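PDB 5BZV: suppressor protein MPT5 from Saccharomyces cerevisiae, which binds the 3'-UTR of target mRNAs, among them HO mRNA, through its Pumilio homology domain and so regulates gene expression post-transcriptionally. Local coordinates for residues 144-149 and 180-185; 64-69 and 99-104. One frame throughout, in Å; residues are numbered along the deposited sequence.

Contact 1: 144-149 and 180-185. With nucleotides of chain B.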
loop_
_atom_site.group_PDB
_atom_site.type_symbol
_atom_site.label_atom_id
_atom_site.label_comp_id
_atom_site.label_asym_id
_atom_site.label_seq_id
_atom_site.Cartn_x
_atom_site.Cartn_y
_atom_site.Cartn_z
ATOM N N VAL A 144 2.614 11.603 6.582
ATOM C CA VAL A 144 1.639 12.654 6.290
ATOM C C VAL A 144 0.680 12.217 5.181
ATOM O O VAL A 144 -0.538 12.416 5.289
ATOM C CB VAL A 144 2.315 13.988 5.891
ATOM C CG1 VAL A 144 1.271 14.992 5.318
ATOM C CG2 VAL A 144 3.057 14.600 7.077
ATOM N N ILE A 145 1.235 11.623 4.123
ATOM C CA ILE A 145 0.427 11.108 3.016
ATOM C C ILE A 145 -0.529 10.028 3.505
ATOM O O ILE A 145 -1.690 9.974 3.099
ATOM C CB ILE A 145 1.300 10.517 1.888
ATOM C CG1 ILE A 145 2.220 11.592 1.298
ATOM C CG2 ILE A 145 0.419 9.900 0.800
ATOM C CD1 ILE A 145 1.483 12.722 0.593
ATOM N N GLN A 146 -0.038 9.155 4.379
ATOM C CA GLN A 146 -0.895 8.136 4.969
ATOM C C GLN A 146 -2.022 8.755 5.794
ATOM O O GLN A 146 -3.169 8.318 5.697
ATOM C CB GLN A 146 -0.071 7.134 5.786
ATOM C CG GLN A 146 0.811 6.231 4.927
ATOM C CD GLN A 146 1.570 5.218 5.748
ATOM O OE1 GLN A 146 0.998 4.565 6.622
ATOM N NE2 GLN A 146 2.872 5.085 5.483
ATOM N N LYS A 147 -1.704 9.787 6.577
ATOM C CA LYS A 147 -2.711 10.457 7.405
ATOM C C LYS A 147 -3.816 11.000 6.524
ATOM O O LYS A 147 -5.002 10.840 6.833
ATOM C CB LYS A 147 -2.106 11.610 8.221
ATOM C CG LYS A 147 -2.247 11.463 9.742
ATOM C CD LYS A 147 -3.693 11.255 10.197
ATOM C CE LYS A 147 -3.764 10.966 11.696
ATOM N NZ LYS A 147 -2.762 9.950 12.143
ATOM N N CYS A 148 -3.418 11.624 5.415
ATOM C CA CYS A 148 -4.374 12.162 4.436
ATOM C C CYS A 148 -5.275 11.052 3.920
ATOM O O CYS A 148 -6.488 11.226 3.789
ATOM C CB CYS A 148 -3.640 12.812 3.258
ATOM S SG CYS A 148 -2.834 14.389 3.646
ATOM N N ILE A 149 -4.672 9.899 3.659
ATOM C CA ILE A 149 -5.391 8.779 3.073
ATOM C C ILE A 149 -6.451 8.223 4.025
ATOM O O ILE A 149 -7.557 7.869 3.596
ATOM C CB ILE A 149 -4.401 7.681 2.640
ATOM C CG1 ILE A 149 -3.679 8.110 1.364
ATOM C CG2 ILE A 149 -5.088 6.342 2.452
ATOM C CD1 ILE A 149 -2.464 7.244 1.025
ATOM N N CYS A 180 5.714 1.593 -1.661
ATOM C CA CYS A 180 4.866 0.434 -1.920
ATOM C C CYS A 180 3.844 0.237 -0.807
ATOM O O CYS A 180 2.719 -0.169 -1.071
ATOM C CB CYS A 180 5.688 -0.836 -2.160
ATOM S SG CYS A 180 6.625 -1.418 -0.754
ATOM N N CYS A 181 4.228 0.545 0.431
ATOM C CA CYS A 181 3.295 0.458 1.559
ATOM C C CYS A 181 2.211 1.520 1.444
ATOM O O CYS A 181 1.023 1.231 1.599
ATOM C CB CYS A 181 4.026 0.589 2.898
ATOM S SG CYS A 181 5.178 -0.792 3.238
ATOM N N VAL A 182 2.622 2.746 1.146
ATOM C CA VAL A 182 1.685 3.857 0.978
ATOM C C VAL A 182 0.672 3.519 -0.103
ATOM O O VAL A 182 -0.528 3.685 0.099
ATOM C CB VAL A 182 2.430 5.159 0.590
ATOM C CG1 VAL A 182 1.463 6.308 0.412
ATOM C CG2 VAL A 182 3.479 5.511 1.640
ATOM N N LEU A 183 1.163 3.025 -1.240
ATOM C CA LEU A 183 0.315 2.721 -2.395
ATOM C C LEU A 183 -0.765 1.688 -2.049
ATOM O O LEU A 183 -1.913 1.810 -2.465
ATOM C CB LEU A 183 1.178 2.224 -3.560
ATOM C CG LEU A 183 0.477 1.905 -4.881
ATOM C CD1 LEU A 183 -0.380 3.076 -5.338
ATOM C CD2 LEU A 183 1.512 1.557 -5.929
ATOM N N GLN A 184 -0.388 0.684 -1.268
ATOM C CA GLN A 184 -1.329 -0.335 -0.818
ATOM C C GLN A 184 -2.431 0.233 0.078
ATOM O O GLN A 184 -3.603 -0.144 -0.052
ATOM C CB GLN A 184 -0.581 -1.452 -0.090
ATOM C CG GLN A 184 0.190 -2.360 -1.018
ATOM C CD GLN A 184 0.924 -3.445 -0.276
ATOM O OE1 GLN A 184 0.308 -4.331 0.318
ATOM N NE2 GLN A 184 2.253 -3.374 -0.288
ATOM N N LYS A 185 -2.057 1.136 0.981
ATOM C CA LYS A 185 -3.036 1.765 1.866
ATOM C C LYS A 185 -4.002 2.630 1.076
ATOM O O LYS A 185 -5.191 2.639 1.357
ATOM C CB LYS A 185 -2.345 2.555 2.987
ATOM C CG LYS A 185 -1.365 1.678 3.758
ATOM C CD LYS A 185 -0.972 2.249 5.113
ATOM C CE LYS A 185 0.082 1.329 5.745
ATOM N NZ LYS A 185 0.466 1.741 7.135
ATOM P P A B 4 10.784 -10.373 4.259
ATOM O OP1 A B 4 11.779 -10.304 5.356
ATOM O OP2 A B 4 9.477 -11.053 4.423
ATOM O "O5'" A B 4 10.489 -8.877 3.799
ATOM C "C5'" A B 4 11.545 -7.997 3.446
ATOM C "C4'" A B 4 11.030 -6.609 3.183
ATOM O "O4'" A B 4 10.028 -6.651 2.138
ATOM C "C3'" A B 4 10.317 -5.950 4.344
ATOM O "O3'" A B 4 11.218 -5.403 5.286
ATOM C "C2'" A B 4 9.457 -4.905 3.647
ATOM O "O2'" A B 4 10.227 -3.762 3.298
ATOM C "C1'" A B 4 9.066 -5.640 2.363
ATOM N N9 A B 4 7.734 -6.254 2.479
ATOM C C8 A B 4 7.398 -7.463 3.045
ATOM N N7 A B 4 6.108 -7.708 3.001
ATOM C C5 A B 4 5.562 -6.589 2.376
ATOM C C6 A B 4 4.247 -6.229 2.032
ATOM N N6 A B 4 3.189 -7.000 2.282
ATOM N N1 A B 4 4.054 -5.034 1.416
ATOM C C2 A B 4 5.109 -4.248 1.156
ATOM N N3 A B 4 6.389 -4.483 1.437
ATOM C C4 A B 4 6.555 -5.679 2.052
ATOM P P U B 6 9.496 -1.173 10.925
ATOM O OP1 U B 6 10.658 -2.098 10.791
ATOM O OP2 U B 6 8.769 -1.054 12.222
ATOM O "O5'" U B 6 10.045 0.271 10.585
ATOM C "C5'" U B 6 10.912 0.493 9.482
ATOM C "C4'" U B 6 11.147 1.964 9.336
ATOM O "O4'" U B 6 10.440 2.426 8.157
ATOM C "C3'" U B 6 10.600 2.764 10.514
ATOM O "O3'" U B 6 11.470 3.839 10.854
ATOM C "C2'" U B 6 9.248 3.267 10.010
ATOM O "O2'" U B 6 8.804 4.477 10.584
ATOM C "C1'" U B 6 9.492 3.416 8.514
ATOM N N1 U B 6 8.279 3.172 7.733
ATOM C C2 U B 6 7.664 4.265 7.162
ATOM O O2 U B 6 8.108 5.397 7.284
ATOM N N3 U B 6 6.522 3.972 6.447
ATOM C C4 U B 6 5.963 2.716 6.263
ATOM O O4 U B 6 4.930 2.602 5.598
ATOM C C5 U B 6 6.673 1.639 6.900
ATOM C C6 U B 6 7.784 1.896 7.606
ATOM P P C B 5 10.861 -5.403 6.850
ATOM O OP1 C B 5 12.059 -4.929 7.587
ATOM O OP2 C B 5 10.267 -6.736 7.129
ATOM O "O5'" C B 5 9.699 -4.323 6.984
ATOM C "C5'" C B 5 9.919 -2.942 6.701
ATOM C "C4'" C B 5 8.956 -2.055 7.459
ATOM O "O4'" C B 5 7.706 -1.959 6.718
ATOM C "C3'" C B 5 8.588 -2.548 8.860
ATOM O "O3'" C B 5 8.430 -1.435 9.743
ATOM C "C2'" C B 5 7.238 -3.227 8.631
ATOM O "O2'" C B 5 6.419 -3.328 9.776
ATOM C "C1'" C B 5 6.627 -2.334 7.558
ATOM N N1 C B 5 5.599 -3.008 6.749
ATOM C C2 C B 5 4.402 -2.331 6.470
ATOM O O2 C B 5 4.239 -1.172 6.887
ATOM N N3 C B 5 3.452 -2.959 5.741
ATOM C C4 C B 5 3.657 -4.207 5.311
ATOM N N4 C B 5 2.685 -4.775 4.592
ATOM C C5 C B 5 4.858 -4.922 5.588
ATOM C C6 C B 5 5.796 -4.292 6.307
#

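Contact 2: 64-69 and 99-104. With nucleotides of chain B.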
loop_
_atom_site.group_PDB
_atom_site.type_symbol
_atom_site.label_atom_id
_atom_site.label_comp_id
_atom_site.label_asym_id
_atom_site.label_seq_id
_atom_site.Cartn_x
_atom_site.Cartn_y
_atom_site.Cartn_z
ATOM N N TYR A 64 5.830 19.914 19.682
ATOM C CA TYR A 64 5.031 19.331 20.750
ATOM C C TYR A 64 3.932 20.296 21.220
ATOM O O TYR A 64 2.804 19.868 21.511
ATOM C CB TYR A 64 5.917 18.884 21.922
ATOM C CG TYR A 64 6.720 17.632 21.648
ATOM C CD1 TYR A 64 6.100 16.392 21.558
ATOM C CD2 TYR A 64 8.102 17.684 21.492
ATOM C CE1 TYR A 64 6.836 15.229 21.316
ATOM C CE2 TYR A 64 8.846 16.526 21.244
ATOM C CZ TYR A 64 8.205 15.303 21.158
ATOM O OH TYR A 64 8.937 14.153 20.917
ATOM N N LEU A 65 4.255 21.587 21.305
ATOM C CA LEU A 65 3.262 22.582 21.719
ATOM C C LEU A 65 2.151 22.719 20.678
ATOM O O LEU A 65 0.968 22.804 21.024
ATOM C CB LEU A 65 3.906 23.946 21.968
ATOM C CG LEU A 65 2.897 25.059 22.286
ATOM C CD1 LEU A 65 2.151 24.781 23.578
ATOM C CD2 LEU A 65 3.580 26.412 22.340
ATOM N N VAL A 66 2.544 22.732 19.404
ATOM C CA VAL A 66 1.593 22.798 18.300
ATOM C C VAL A 66 0.635 21.609 18.331
ATOM O O VAL A 66 -0.590 21.781 18.215
ATOM C CB VAL A 66 2.319 22.873 16.941
ATOM C CG1 VAL A 66 1.326 22.762 15.790
ATOM C CG2 VAL A 66 3.109 24.178 16.833
ATOM N N GLN A 67 1.184 20.409 18.507
ATOM C CA GLN A 67 0.346 19.222 18.637
ATOM C C GLN A 67 -0.642 19.380 19.800
ATOM O O GLN A 67 -1.861 19.210 19.618
ATOM C CB GLN A 67 1.206 17.957 18.801
ATOM C CG GLN A 67 1.920 17.504 17.509
ATOM C CD GLN A 67 2.787 16.264 17.704
ATOM O OE1 GLN A 67 2.285 15.137 17.740
ATOM N NE2 GLN A 67 4.096 16.471 17.829
ATOM N N LYS A 68 -0.125 19.741 20.979
ATOM C CA LYS A 68 -0.967 19.919 22.171
ATOM C C LYS A 68 -2.068 20.960 21.933
ATOM O O LYS A 68 -3.219 20.755 22.313
ATOM C CB LYS A 68 -0.118 20.293 23.399
ATOM C CG LYS A 68 -0.898 20.391 24.697
ATOM C CD LYS A 68 -1.608 19.085 25.059
ATOM C CE LYS A 68 -0.628 17.930 25.172
ATOM N NZ LYS A 68 -1.236 16.793 25.915
ATOM N N LEU A 69 -1.712 22.055 21.269
ATOM C CA LEU A 69 -2.670 23.117 20.955
ATOM C C LEU A 69 -3.847 22.591 20.138
ATOM O O LEU A 69 -4.991 22.993 20.369
ATOM C CB LEU A 69 -1.972 24.231 20.182
ATOM C CG LEU A 69 -1.816 25.613 20.802
ATOM C CD1 LEU A 69 -2.552 25.773 22.127
ATOM C CD2 LEU A 69 -0.355 25.969 20.933
ATOM N N THR A 99 6.570 16.782 10.346
ATOM C CA THR A 99 5.687 15.667 10.046
ATOM C C THR A 99 4.742 15.385 11.224
ATOM O O THR A 99 3.563 15.137 11.017
ATOM C CB THR A 99 6.476 14.387 9.605
ATOM O OG1 THR A 99 5.557 13.368 9.192
ATOM C CG2 THR A 99 7.359 13.840 10.731
ATOM N N ARG A 100 5.255 15.467 12.449
ATOM C CA ARG A 100 4.451 15.199 13.639
ATOM C C ARG A 100 3.359 16.250 13.807
ATOM O O ARG A 100 2.214 15.931 14.126
ATOM C CB ARG A 100 5.332 15.174 14.887
ATOM C CG ARG A 100 6.453 14.147 14.846
ATOM C CD ARG A 100 5.905 12.732 14.859
ATOM N NE ARG A 100 6.978 11.750 15.001
ATOM C CZ ARG A 100 6.788 10.454 15.229
ATOM N NH1 ARG A 100 5.557 9.974 15.336
ATOM N NH2 ARG A 100 7.832 9.640 15.346
ATOM N N SER A 101 3.730 17.507 13.596
ATOM C CA SER A 101 2.786 18.611 13.688
ATOM C C SER A 101 1.659 18.452 12.681
ATOM O O SER A 101 0.480 18.566 13.036
ATOM C CB SER A 101 3.502 19.941 13.432
ATOM O OG SER A 101 4.561 20.117 14.348
ATOM N N LEU A 102 2.024 18.195 11.424
ATOM C CA LEU A 102 1.048 18.174 10.339
ATOM C C LEU A 102 0.083 16.993 10.472
ATOM O O LEU A 102 -1.125 17.151 10.273
ATOM C CB LEU A 102 1.754 18.184 8.970
ATOM C CG LEU A 102 0.838 18.381 7.761
ATOM C CD1 LEU A 102 -0.071 19.570 8.017
ATOM C CD2 LEU A 102 1.647 18.593 6.490
ATOM N N GLN A 103 0.608 15.824 10.839
ATOM C CA GLN A 103 -0.226 14.648 11.058
ATOM C C GLN A 103 -1.302 14.978 12.086
ATOM O O GLN A 103 -2.481 14.683 11.885
ATOM C CB GLN A 103 0.624 13.472 11.564
ATOM C CG GLN A 103 1.528 12.841 10.516
ATOM C CD GLN A 103 2.510 11.848 11.116
ATOM O OE1 GLN A 103 2.114 10.868 11.755
ATOM N NE2 GLN A 103 3.803 12.099 10.913
ATOM N N LYS A 104 -0.876 15.597 13.184
ATOM C CA LYS A 104 -1.766 15.978 14.272
ATOM C C LYS A 104 -2.800 17.021 13.823
ATOM O O LYS A 104 -3.984 16.931 14.186
ATOM C CB LYS A 104 -0.945 16.513 15.453
ATOM C CG LYS A 104 -1.780 16.981 16.637
ATOM C CD LYS A 104 -2.485 15.808 17.324
ATOM C CE LYS A 104 -3.338 16.341 18.463
ATOM N NZ LYS A 104 -3.709 15.277 19.424
ATOM P P U B 8 11.579 7.993 16.525
ATOM O OP1 U B 8 12.952 8.164 17.068
ATOM O OP2 U B 8 10.824 6.739 16.776
ATOM O "O5'" U B 8 10.687 9.180 17.084
ATOM C "C5'" U B 8 11.072 9.855 18.264
ATOM C "C4'" U B 8 11.681 11.203 17.972
ATOM O "O4'" U B 8 10.849 11.926 17.032
ATOM C "C3'" U B 8 11.769 12.106 19.187
ATOM O "O3'" U B 8 12.952 11.876 19.913
ATOM C "C2'" U B 8 11.641 13.510 18.615
ATOM O "O2'" U B 8 12.890 13.980 18.133
ATOM C "C1'" U B 8 10.707 13.269 17.431
ATOM N N1 U B 8 9.280 13.484 17.772
ATOM C C2 U B 8 8.800 14.779 17.794
ATOM O O2 U B 8 9.499 15.752 17.583
ATOM N N3 U B 8 7.464 14.894 18.091
ATOM C C4 U B 8 6.581 13.865 18.353
ATOM O O4 U B 8 5.409 14.142 18.603
ATOM C C5 U B 8 7.148 12.549 18.308
ATOM C C6 U B 8 8.447 12.408 18.016
ATOM P P A B 9 12.826 11.351 21.416
ATOM O OP1 A B 9 14.172 10.937 21.904
ATOM O OP2 A B 9 11.690 10.393 21.461
ATOM O "O5'" A B 9 12.406 12.661 22.213
ATOM C "C5'" A B 9 13.053 12.966 23.431
ATOM C "C4'" A B 9 13.268 14.439 23.592
ATOM O "O4'" A B 9 12.020 15.128 23.290
ATOM C "C3'" A B 9 13.628 14.825 25.015
ATOM O "O3'" A B 9 14.403 16.022 24.992
ATOM C "C2'" A B 9 12.258 15.090 25.625
ATOM O "O2'" A B 9 12.270 15.893 26.783
ATOM C "C1'" A B 9 11.535 15.763 24.459
ATOM N N9 A B 9 10.073 15.631 24.500
ATOM C C8 A B 9 9.309 14.505 24.302
ATOM N N7 A B 9 8.022 14.723 24.404
ATOM C C5 A B 9 7.925 16.080 24.683
ATOM C C6 A B 9 6.831 16.932 24.901
ATOM N N6 A B 9 5.562 16.523 24.875
ATOM N N1 A B 9 7.087 18.237 25.152
ATOM C C2 A B 9 8.359 18.652 25.183
ATOM N N3 A B 9 9.470 17.943 24.990
ATOM C C4 A B 9 9.181 16.653 24.741
ATOM P P A B 7 12.154 3.814 12.309
ATOM O OP1 A B 7 13.226 4.849 12.373
ATOM O OP2 A B 7 12.559 2.402 12.548
ATOM O "O5'" A B 7 10.927 4.090 13.302
ATOM C "C5'" A B 7 10.878 5.231 14.147
ATOM C "C4'" A B 7 11.059 6.519 13.378
ATOM O "O4'" A B 7 10.260 6.496 12.168
ATOM C "C3'" A B 7 10.635 7.791 14.098
ATOM O "O3'" A B 7 11.647 8.288 14.950
ATOM C "C2'" A B 7 10.294 8.728 12.950
ATOM O "O2'" A B 7 11.474 9.265 12.369
ATOM C "C1'" A B 7 9.660 7.753 11.963
ATOM N N9 A B 7 8.223 7.581 12.223
ATOM C C8 A B 7 7.581 6.426 12.595
ATOM N N7 A B 7 6.293 6.571 12.754
ATOM C C5 A B 7 6.078 7.913 12.468
ATOM C C6 A B 7 4.922 8.705 12.453
ATOM N N6 A B 7 3.698 8.254 12.744
ATOM N N1 A B 7 5.079 10.005 12.120
ATOM C C2 A B 7 6.297 10.474 11.826
ATOM N N3 A B 7 7.454 9.829 11.803
ATOM C C4 A B 7 7.266 8.544 12.137
HETATM O O HOH W 1 1.626 13.459 15.184
#

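Contact 1: 144-149 and 180-185
Gln146 and Lys185 meet through polar ends: the ammonium NZ of Lys185 donates to OE1 of Gln146 at 2.9 Å. The nitrogen stands 37° out of the amide plane, so the donor sits above the carbonyl rather than on a lone pair. The Lys185 chain is extended beyond CG, which carries its CD and CE past the same oxygen. The same amide gives a hydrogen bond, a less straight one, from NE2 of Gln146 to O4 of U6 of chain B (3.2 Å).

Such parallel packing of neighbouring RNA-facing helices, here 6° apart with segment axes 10.1 Å from each other, is the repeat-to-repeat interface of a Pumilio (PUF) domain; 144-149 belongs to repeat 4 and 180-185 to repeat 5. The nucleotides are read from the second helix as well. Gln184 NE2 donates to N1 of A4 of chain B over 3.0 Å at a nearly straight 166°, while SG of Cys181 lies 3.7 Å from C2 of C5 of chain B.

Apolar packing closes the interface behind the amide. CG1 of Val182, anti to the backbone N, reaches CG2 of Ile145 at 3.8 Å and CD1 of Ile149 at 4.1 Å, both side chains crossing it at about a right angle. Apart from this apolar group, the other branch, CG2 of Val182, lies in van der Waals contact with the amide nitrogen NE2 of Gln146, 3.9 Å away.

Contact 2: 64-69 and 99-104
Arg100 meets the amide of Gln67 across the contact and has an RNA base over each face of its guanidinium. C5 of U8 of chain B lies 3.4 Å above one face, offset toward the rim, and C2 of A7 of chain B lies over the centre of the opposite face. The Tyr64 ring has A9 of chain B over one face, its C5 standing 3.3 Å above the ring plane, and meets U8 of chain B obliquely. This interleaving of side chains and bases, from parallel helices of repeats 2 and 3 whose segment axes run 8.8 Å apart, is the RNA-recognition pattern of a Pumilio (PUF) domain. With Tyr64 replaced by an alanine, A9 of chain B would probably lose the ring stacked on it, and U8 of chain B a surface it leans on.

The amide of Gln67 lies only 9° from the guanidinium plane, and its NE2 approaches CB of Arg100. That nitrogen donates to O4 of U8 of chain B at 160°, and OE1 accepts from a water that also donates to the carbonyl O of Arg100. Gln103 reads A7 of chain B with both amide atoms: NE2 donates to N1, and OE1 accepts from N6. NE2 of Gln103 is steadied by a second bond, to OG1 of Thr99 at 2.8 Å.

One turn on from Arg100, Lys104, bent at chi2 (68°), crosses Gln67 obliquely, its NZ forming a salt bridge with Asp71; CE of Lys104 passes 3.4 Å from the carbonyl O of Gln67.

Overall arrangement
From the N terminus the chain first meets contact 2, where segment 64-69 of repeat 2 is joined, after 29 intervening residues, by segment 99-104 of repeat 3. Contact 1 opens later, on 144-149 of repeat 4, and closes after 30 residues on 180-185 of repeat 5. The two loops follow in series, neither nested nor crossed. The centres of the two contacts lie about 19 Å apart, and the step between them is itself packed: CG2 of Val144 comes within 3.5 Å of OG1 of Thr99. With that step the two contacts link repeats 2 to 5, along which chain B runs 5' to 3' from A4 at contact 1 to A9 at contact 2, opposite to the order of the repeats.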